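Local coordinates for protein internalin (Listeria monocytogenes serotype 4b, PDB 4FMZ) that is an internalin with a leucine-rich-repeat solenoid, probably a bacterial surface protein that takes part in adhesion to host cells or their invasion, at residues 223-228 against 245-250; 256-261 against 275-280; 292-297 against 316-321. All coordinates share one frame; numbering follows the deposited sequence.

In the fold
Three neighbouring parts of the C-terminal half of a curved leucine-rich-repeat solenoid are described, in series along the chain. Contacts 1 and 3 join successive parallel strands of the concave side, 225-227 with 247-249 and 291-293 with 315-317; their centres are about 18 Å apart and their nearest atoms about 7 Å. Contact 2 joins turns that follow strands 247-249 and 269-271, its centre about 16 Å from that of contact 1 and about 12 Å from that of contact 3. It touches both neighbours through asparagines: Asn275 probably bonds to Ile250 of contact 1, and Asn297 of contact 3 to Ile277. Strand pairing and asparagine bonds thus continue from coil to coil, building the long curved frame.

Contact 1 (223-228 against 245-250); sequences LNSLKI and LTWLEI
Lys227 lies over one face of the Trp247 indole, where strands 225-227 and 247-249 run parallel as successive rungs of the leucine-rich-repeat solenoid. The lysine chain is extended until its last torsion, chi4 74°, where it bends and carries NZ over the ring, 4.4 Å from the centroid of the five-membered ring, a cation-pi contact. Just before the bend, Lys227 CE passes 3.5 Å from Trp247 NE1. Alongside, Glu249 points the same way. It has two conformers; in the one described, its OE1 lies 3.4 Å from Lys227 CD and OE2 accepts a hydrogen bond from Trp247 NE1, contacts that may hold for only part of the molecules. The carboxylate oxygen sits in the plane of the indole but is met from above its own plane. Lys227 NZ and Glu249 OE2 do not touch, yet their opposite charges probably favour each other.

The other face of the rungs is apolar: Leu226 and Leu248 lie side by side, CD2 of the first 3.8 Å from CD1 of the second. Just past the strand ends, Ile228 CG2 meets Ile250 CD1 at 3.6 Å, likewise side by side. These buried branches pack coil upon coil into the solenoid core. Strands 203-205 and 269-271 continue the series.

Backbone bonds set the spacing: Leu226 N gives to Trp247 O, Glu249 N to Leu226 O and Ile228 N to Glu249 O. At the start of the pairing Asn224 O is gripped twice in its carbonyl plane, by Thr246 N at 2.8 Å and by Trp247 N at 3.3 Å.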
# COMPACT_ATOMS: atom_id res chain seq x y z
N LEU A 223 7.42 11.06 10.02
CA LEU A 223 6.49 10.99 8.89
C LEU A 223 6.88 11.95 7.78
O LEU A 223 7.09 13.14 8.03
CB LEU A 223 5.04 11.25 9.33
CG LEU A 223 3.94 10.60 8.46
CD1 LEU A 223 4.02 9.05 8.49
CD2 LEU A 223 2.58 11.04 8.93
N ASN A 224 7.00 11.41 6.56
CA ASN A 224 7.38 12.14 5.36
C ASN A 224 6.16 12.40 4.48
O ASN A 224 6.02 13.50 3.95
CB ASN A 224 8.46 11.36 4.58
CG ASN A 224 8.85 12.00 3.28
OD1 ASN A 224 8.10 11.98 2.32
ND2 ASN A 224 10.04 12.58 3.23
N SER A 225 5.30 11.38 4.30
CA SER A 225 4.10 11.50 3.47
C SER A 225 2.88 10.97 4.19
O SER A 225 2.92 9.89 4.79
CB SER A 225 4.29 10.78 2.14
OG SER A 225 5.40 11.29 1.42
N LEU A 226 1.79 11.73 4.13
CA LEU A 226 0.51 11.38 4.75
C LEU A 226 -0.60 11.65 3.74
O LEU A 226 -0.72 12.77 3.26
CB LEU A 226 0.28 12.16 6.07
CG LEU A 226 -1.09 11.97 6.78
CD1 LEU A 226 -1.24 10.57 7.34
CD2 LEU A 226 -1.24 12.95 7.92
N LYS A 227 -1.37 10.60 3.42
CA LYS A 227 -2.51 10.65 2.50
C LYS A 227 -3.70 10.11 3.28
O LYS A 227 -3.74 8.93 3.61
CB LYS A 227 -2.24 9.83 1.21
CG LYS A 227 -1.00 10.26 0.42
CD LYS A 227 -0.86 9.44 -0.86
CE LYS A 227 0.35 9.84 -1.67
NZ LYS A 227 1.63 9.37 -1.07
N ILE A 228 -4.63 10.99 3.66
CA ILE A 228 -5.74 10.58 4.51
C ILE A 228 -7.02 11.39 4.14
O ILE A 228 -7.81 11.76 5.01
CB ILE A 228 -5.29 10.69 6.01
CG1 ILE A 228 -6.15 9.85 6.97
CG2 ILE A 228 -5.03 12.13 6.48
CD1 ILE A 228 -5.46 9.50 8.36
N LEU A 245 7.47 16.30 7.31
CA LEU A 245 6.34 16.13 6.39
C LEU A 245 6.57 16.93 5.08
O LEU A 245 6.85 18.12 5.12
CB LEU A 245 5.04 16.55 7.11
CG LEU A 245 3.74 15.91 6.63
CD1 LEU A 245 3.73 14.40 6.86
CD2 LEU A 245 2.56 16.53 7.35
N THR A 246 6.55 16.23 3.93
CA THR A 246 6.82 16.79 2.59
C THR A 246 5.58 16.71 1.70
O THR A 246 5.45 17.49 0.76
CB THR A 246 8.01 15.99 1.97
OG1 THR A 246 9.08 15.94 2.92
CG2 THR A 246 8.53 16.52 0.64
N TRP A 247 4.74 15.70 1.91
CA TRP A 247 3.57 15.43 1.07
C TRP A 247 2.37 15.22 1.99
O TRP A 247 2.37 14.29 2.81
CB TRP A 247 3.84 14.17 0.20
CG TRP A 247 2.83 13.91 -0.88
CD1 TRP A 247 1.56 13.44 -0.72
CD2 TRP A 247 3.05 14.02 -2.30
NE1 TRP A 247 0.95 13.32 -1.95
CE2 TRP A 247 1.84 13.66 -2.94
CE3 TRP A 247 4.14 14.43 -3.09
CZ2 TRP A 247 1.71 13.63 -4.33
CZ3 TRP A 247 4.00 14.42 -4.48
CH2 TRP A 247 2.79 14.05 -5.08
N LEU A 248 1.39 16.10 1.89
CA LEU A 248 0.23 16.00 2.77
C LEU A 248 -1.07 16.12 1.96
O LEU A 248 -1.33 17.16 1.38
CB LEU A 248 0.30 17.08 3.90
CG LEU A 248 -0.93 17.22 4.83
CD1 LEU A 248 -1.24 15.91 5.55
CD2 LEU A 248 -0.68 18.31 5.89
N GLU A 249 -1.86 15.04 1.95
CA GLU A 249 -3.17 14.97 1.28
C GLU A 249 -4.22 14.72 2.32
O GLU A 249 -4.20 13.67 2.96
CB GLU A 249 -3.21 13.86 0.21
CG GLU A 249 -2.30 14.06 -0.98
CD GLU A 249 -2.29 12.92 -1.99
OE1 GLU A 249 -3.02 11.92 -1.80
OE2 GLU A 249 -1.53 13.04 -2.98
N ILE A 250 -5.09 15.69 2.54
CA ILE A 250 -6.13 15.57 3.55
C ILE A 250 -7.40 16.30 3.04
O ILE A 250 -8.15 16.90 3.81
CB ILE A 250 -5.56 16.08 4.92
CG1 ILE A 250 -6.41 15.63 6.13
CG2 ILE A 250 -5.14 17.56 4.93
CD1 ILE A 250 -5.67 15.50 7.46

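Contact 2 (256-261 against 275-280); sequences SDINAV and NQISDI
Ile258 makes the apolar part of this contact with Ile277 and Ile280, in the turns that follow strands 247-249 and 269-271 of the leucine-rich-repeat solenoid. With chi1 at 61°, its CG1 is flanked by its own N and C atoms, and the two branches diverge to different partners. CG2 of Ile258 packs on Ile277 CD1 at 3.7 Å, the two side chains crossing at about a right angle, while CD1 of Ile258 lies 3.9 Å from Ile280 CG2, here side by side and pointing the same way. All three isoleucines are buried, and Ile280 continues onto Val306 and Ile307 of helix 304-308.

Between the backbones, Ser256 CA offers a CA-H...O contact to Gln276 O at 3.5 Å, and no direct hydrogen bond crosses between the segments.

Water supplies the polar link instead. Water 2 accepts from Ile258 N at 3.0 Å and donates to Asp279 O at 2.7 Å, joining the two backbone segments beside the isoleucines. A second water sits between Ser256 O and Ser278 N, but its distance to the carbonyl is too short to be trusted in detail.

Within 256-261, Asp257 OD1 accepts from Asn259 N at 2.8 Å, an Asx turn that leads into the short 3-10 segment 259-261.

Beside these turns, Asn275 OD1 accepts from Ile255 N, while its ND2 gives to Val272 O as well as to Ile250 O.

The chemistry implies that the outer turns are held to each other by isoleucine branches and bridging water, whereas direct amide-to-backbone bonds operate nearer the strands.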
# COMPACT_ATOMS: atom_id res chain seq x y z
N SER A 256 -11.42 23.31 9.16
CA SER A 256 -11.72 24.73 8.97
C SER A 256 -10.52 25.59 9.36
O SER A 256 -10.52 26.79 9.09
CB SER A 256 -12.96 25.15 9.77
OG SER A 256 -12.84 24.88 11.15
N ASP A 257 -9.50 24.97 9.95
CA ASP A 257 -8.31 25.65 10.44
C ASP A 257 -7.05 24.87 10.05
O ASP A 257 -6.93 23.68 10.37
CB ASP A 257 -8.42 25.80 11.99
CG ASP A 257 -7.32 26.54 12.72
OD1 ASP A 257 -6.23 26.72 12.13
OD2 ASP A 257 -7.52 26.89 13.90
N ILE A 258 -6.09 25.55 9.39
CA ILE A 258 -4.84 24.93 8.97
C ILE A 258 -3.61 25.59 9.65
O ILE A 258 -2.49 25.40 9.15
CB ILE A 258 -4.67 24.90 7.42
CG1 ILE A 258 -4.65 26.32 6.79
CG2 ILE A 258 -5.69 23.98 6.76
CD1 ILE A 258 -3.80 26.43 5.47
N ASN A 259 -3.79 26.31 10.80
CA ASN A 259 -2.67 26.95 11.52
C ASN A 259 -1.55 25.95 11.82
O ASN A 259 -0.38 26.31 11.80
CB ASN A 259 -3.15 27.59 12.83
CG ASN A 259 -2.08 28.36 13.55
OD1 ASN A 259 -1.68 29.46 13.14
ND2 ASN A 259 -1.56 27.78 14.63
N ALA A 260 -1.91 24.68 12.09
CA ALA A 260 -0.98 23.59 12.42
C ALA A 260 0.11 23.32 11.35
O ALA A 260 1.09 22.66 11.67
CB ALA A 260 -1.76 22.32 12.65
N VAL A 261 -0.05 23.80 10.10
CA VAL A 261 0.96 23.53 9.06
C VAL A 261 2.08 24.60 9.05
O VAL A 261 3.01 24.47 8.26
CB VAL A 261 0.35 23.37 7.63
CG1 VAL A 261 -0.71 22.26 7.59
CG2 VAL A 261 -0.20 24.68 7.09
N ASN A 275 -12.76 21.20 1.94
CA ASN A 275 -12.78 21.41 3.38
C ASN A 275 -13.59 22.70 3.65
O ASN A 275 -14.42 23.08 2.82
CB ASN A 275 -11.36 21.43 3.95
CG ASN A 275 -10.79 20.05 4.15
OD1 ASN A 275 -11.26 19.31 5.01
ND2 ASN A 275 -9.83 19.63 3.33
N GLN A 276 -13.39 23.32 4.82
CA GLN A 276 -14.13 24.52 5.21
C GLN A 276 -13.16 25.64 5.61
O GLN A 276 -13.45 26.44 6.50
CB GLN A 276 -15.11 24.16 6.35
CG GLN A 276 -16.22 23.20 5.92
CD GLN A 276 -16.98 22.59 7.08
OE1 GLN A 276 -17.62 23.30 7.87
NE2 GLN A 276 -16.97 21.26 7.19
N ILE A 277 -12.01 25.73 4.92
CA ILE A 277 -10.95 26.70 5.23
C ILE A 277 -11.28 28.11 4.72
O ILE A 277 -11.61 28.29 3.55
CB ILE A 277 -9.59 26.19 4.68
CG1 ILE A 277 -9.21 24.84 5.34
CG2 ILE A 277 -8.47 27.23 4.86
CD1 ILE A 277 -8.51 23.84 4.43
N SER A 278 -11.16 29.12 5.59
CA SER A 278 -11.42 30.51 5.20
C SER A 278 -10.16 31.38 5.39
O SER A 278 -10.13 32.51 4.92
CB SER A 278 -12.61 31.09 5.96
OG SER A 278 -12.41 30.98 7.36
N ASP A 279 -9.13 30.86 6.06
CA ASP A 279 -7.89 31.62 6.27
C ASP A 279 -6.67 30.76 5.96
O ASP A 279 -6.56 29.64 6.44
CB ASP A 279 -7.79 32.17 7.70
CG ASP A 279 -6.66 33.18 7.83
OD1 ASP A 279 -6.88 34.37 7.50
OD2 ASP A 279 -5.53 32.76 8.15
N ILE A 280 -5.73 31.32 5.18
CA ILE A 280 -4.52 30.62 4.76
C ILE A 280 -3.26 31.49 4.99
O ILE A 280 -2.23 31.24 4.36
CB ILE A 280 -4.65 30.17 3.27
CG1 ILE A 280 -5.09 31.34 2.36
CG2 ILE A 280 -5.57 28.95 3.12
CD1 ILE A 280 -4.91 31.11 0.94
O HOH W 1 -9.93 28.97 8.16
O HOH W 2 -6.34 28.52 8.87

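Contact 3 (292-297 against 316-321); sequences LFLNNN and LFLSQN. With EDO (1,2-ethanediol), chain G; EDO (1,2-ethanediol), chain H.
Phe293 turns the edge of its ring to the face of Phe317 in a T-shaped pair, the centroids 4.8 Å apart and the planes at 69°. Its CE2 stands 3.5 Å above the Phe317 plane, over the ring centre. Phe317 is met at its edge by Asn295 OD1, which also lies 3.5 Å from Phe317 CB; a chi1 of 54° folds the Asn295 amide in over its own backbone and goes with this position. On the strand face away from the phenylalanines, Leu292 CD2 packs on Leu316 CD1, and just beyond the strand ends Leu294 CB packs on Leu318 CD2, with Ile307 of helix 304-308 against Leu294, Leu316 and Leu318.

The backbone keeps these pairs in step: Phe317 N gives to Leu292 O, and Leu294 N to Phe317 O. Past the strands, Asn296 N donates to Ser319 O at 2.9 Å. Asn296 and Gln320 both take left-handed backbone angles, and their side chains run alongside each other, joined by Asn296 ND2 to Gln320 OE1 at 3.0 Å with the amide planes 82° apart. An ethanediol, probably from the crystallisation liquor, accepts from Asn295 ND2, and another donates to Leu318 O.

What fixes the turns lies deeper. Leu294 O is gripped by two amides from opposite faces of its carbonyl plane, Asn297 ND2 at 3.1 Å and Asn321 ND2 at 3.0 Å. Asn321 ND2 also gives to Leu318 O at 2.8 Å, both acceptors lying in the plane of its amide, so its rotation is well defined. Asn321 OD1 bonds to Leu299 N; Asn297 OD1 likewise accepts from Ile277 N, and its ND2 gives to Val272 O. Successive amides that close their own turn and reach back to the one before form the asparagine ladder of the leucine-rich-repeat solenoid.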
# COMPACT_ATOMS: atom_id res chain seq x y z
N LEU A 292 -0.42 22.96 -4.59
CA LEU A 292 -1.35 23.42 -3.57
C LEU A 292 -2.77 23.27 -4.06
O LEU A 292 -3.13 23.86 -5.09
CB LEU A 292 -1.03 24.88 -3.19
CG LEU A 292 -1.93 25.61 -2.18
CD1 LEU A 292 -1.93 24.91 -0.81
CD2 LEU A 292 -1.44 27.01 -2.00
N PHE A 293 -3.57 22.48 -3.34
CA PHE A 293 -4.98 22.25 -3.71
C PHE A 293 -5.88 22.86 -2.64
O PHE A 293 -5.96 22.35 -1.51
CB PHE A 293 -5.25 20.75 -3.92
CG PHE A 293 -4.39 20.13 -5.00
CD1 PHE A 293 -3.14 19.60 -4.70
CD2 PHE A 293 -4.80 20.13 -6.32
CE1 PHE A 293 -2.33 19.06 -5.70
CE2 PHE A 293 -3.99 19.59 -7.33
CZ PHE A 293 -2.77 19.05 -7.01
N LEU A 294 -6.52 23.98 -2.99
CA LEU A 294 -7.39 24.75 -2.10
C LEU A 294 -8.81 24.91 -2.66
O LEU A 294 -9.59 25.69 -2.12
CB LEU A 294 -6.77 26.13 -1.82
CG LEU A 294 -5.72 26.18 -0.70
CD1 LEU A 294 -4.93 27.47 -0.78
CD2 LEU A 294 -6.36 26.07 0.67
N ASN A 295 -9.15 24.18 -3.74
CA ASN A 295 -10.48 24.19 -4.37
C ASN A 295 -11.54 23.75 -3.35
O ASN A 295 -11.23 23.00 -2.43
CB ASN A 295 -10.50 23.22 -5.58
CG ASN A 295 -10.05 21.83 -5.21
OD1 ASN A 295 -8.85 21.58 -4.97
ND2 ASN A 295 -11.00 20.93 -5.00
N ASN A 296 -12.80 24.22 -3.52
CA ASN A 296 -13.94 23.84 -2.67
C ASN A 296 -13.69 24.11 -1.18
O ASN A 296 -13.81 23.24 -0.32
CB ASN A 296 -14.32 22.37 -2.92
CG ASN A 296 -14.76 22.17 -4.35
OD1 ASN A 296 -13.96 21.83 -5.21
ND2 ASN A 296 -16.00 22.51 -4.66
N ASN A 297 -13.32 25.36 -0.91
CA ASN A 297 -13.10 25.86 0.44
C ASN A 297 -13.90 27.15 0.56
O ASN A 297 -14.83 27.33 -0.23
CB ASN A 297 -11.60 26.02 0.73
CG ASN A 297 -11.00 24.74 1.23
OD1 ASN A 297 -11.31 24.31 2.33
ND2 ASN A 297 -10.20 24.07 0.40
N LEU A 316 -1.76 24.80 -8.89
CA LEU A 316 -2.60 25.54 -7.96
C LEU A 316 -4.07 25.35 -8.29
O LEU A 316 -4.52 25.75 -9.37
CB LEU A 316 -2.22 27.03 -7.94
CG LEU A 316 -3.10 27.95 -7.09
CD1 LEU A 316 -2.97 27.65 -5.58
CD2 LEU A 316 -2.79 29.38 -7.39
N PHE A 317 -4.80 24.72 -7.37
CA PHE A 317 -6.24 24.53 -7.52
C PHE A 317 -6.98 25.47 -6.57
O PHE A 317 -6.68 25.51 -5.37
CB PHE A 317 -6.66 23.07 -7.30
CG PHE A 317 -6.46 22.14 -8.49
CD1 PHE A 317 -5.37 22.29 -9.35
CD2 PHE A 317 -7.32 21.07 -8.70
CE1 PHE A 317 -5.19 21.43 -10.45
CE2 PHE A 317 -7.12 20.18 -9.77
CZ PHE A 317 -6.05 20.36 -10.63
N LEU A 318 -7.91 26.27 -7.12
CA LEU A 318 -8.66 27.24 -6.34
C LEU A 318 -10.13 27.32 -6.74
O LEU A 318 -10.82 28.18 -6.22
CB LEU A 318 -8.04 28.65 -6.49
CG LEU A 318 -6.78 28.94 -5.72
CD1 LEU A 318 -6.17 30.23 -6.18
CD2 LEU A 318 -7.03 28.99 -4.22
N SER A 319 -10.60 26.47 -7.67
CA SER A 319 -11.99 26.58 -8.13
C SER A 319 -13.01 26.38 -7.00
O SER A 319 -12.72 25.72 -6.02
CB SER A 319 -12.27 25.59 -9.26
OG SER A 319 -12.33 24.25 -8.82
N GLN A 320 -14.18 27.01 -7.15
CA GLN A 320 -15.34 26.91 -6.27
C GLN A 320 -15.05 27.31 -4.80
O GLN A 320 -15.36 26.59 -3.83
CB GLN A 320 -16.01 25.53 -6.37
CG GLN A 320 -16.53 25.26 -7.80
CD GLN A 320 -17.57 24.16 -7.88
OE1 GLN A 320 -17.48 23.14 -7.21
NE2 GLN A 320 -18.52 24.32 -8.79
N ASN A 321 -14.48 28.50 -4.67
CA ASN A 321 -14.31 29.27 -3.43
C ASN A 321 -15.25 30.47 -3.62
O ASN A 321 -16.29 30.29 -4.26
CB ASN A 321 -12.83 29.66 -3.24
CG ASN A 321 -12.01 28.56 -2.65
OD1 ASN A 321 -12.05 28.31 -1.45
ND2 ASN A 321 -11.22 27.88 -3.47
C1 EDO G . -10.51 30.72 -8.44
O1 EDO G . -11.58 30.25 -7.63
C2 EDO G . -11.09 31.72 -9.45
O2 EDO G . -12.18 31.09 -10.10
C1 EDO H . -10.89 17.01 -3.16
O1 EDO H . -11.22 18.33 -3.58
C2 EDO H . -9.44 16.99 -2.64
O2 EDO H . -8.63 17.70 -3.56
O HOH W 3 -17.16 24.92 -2.89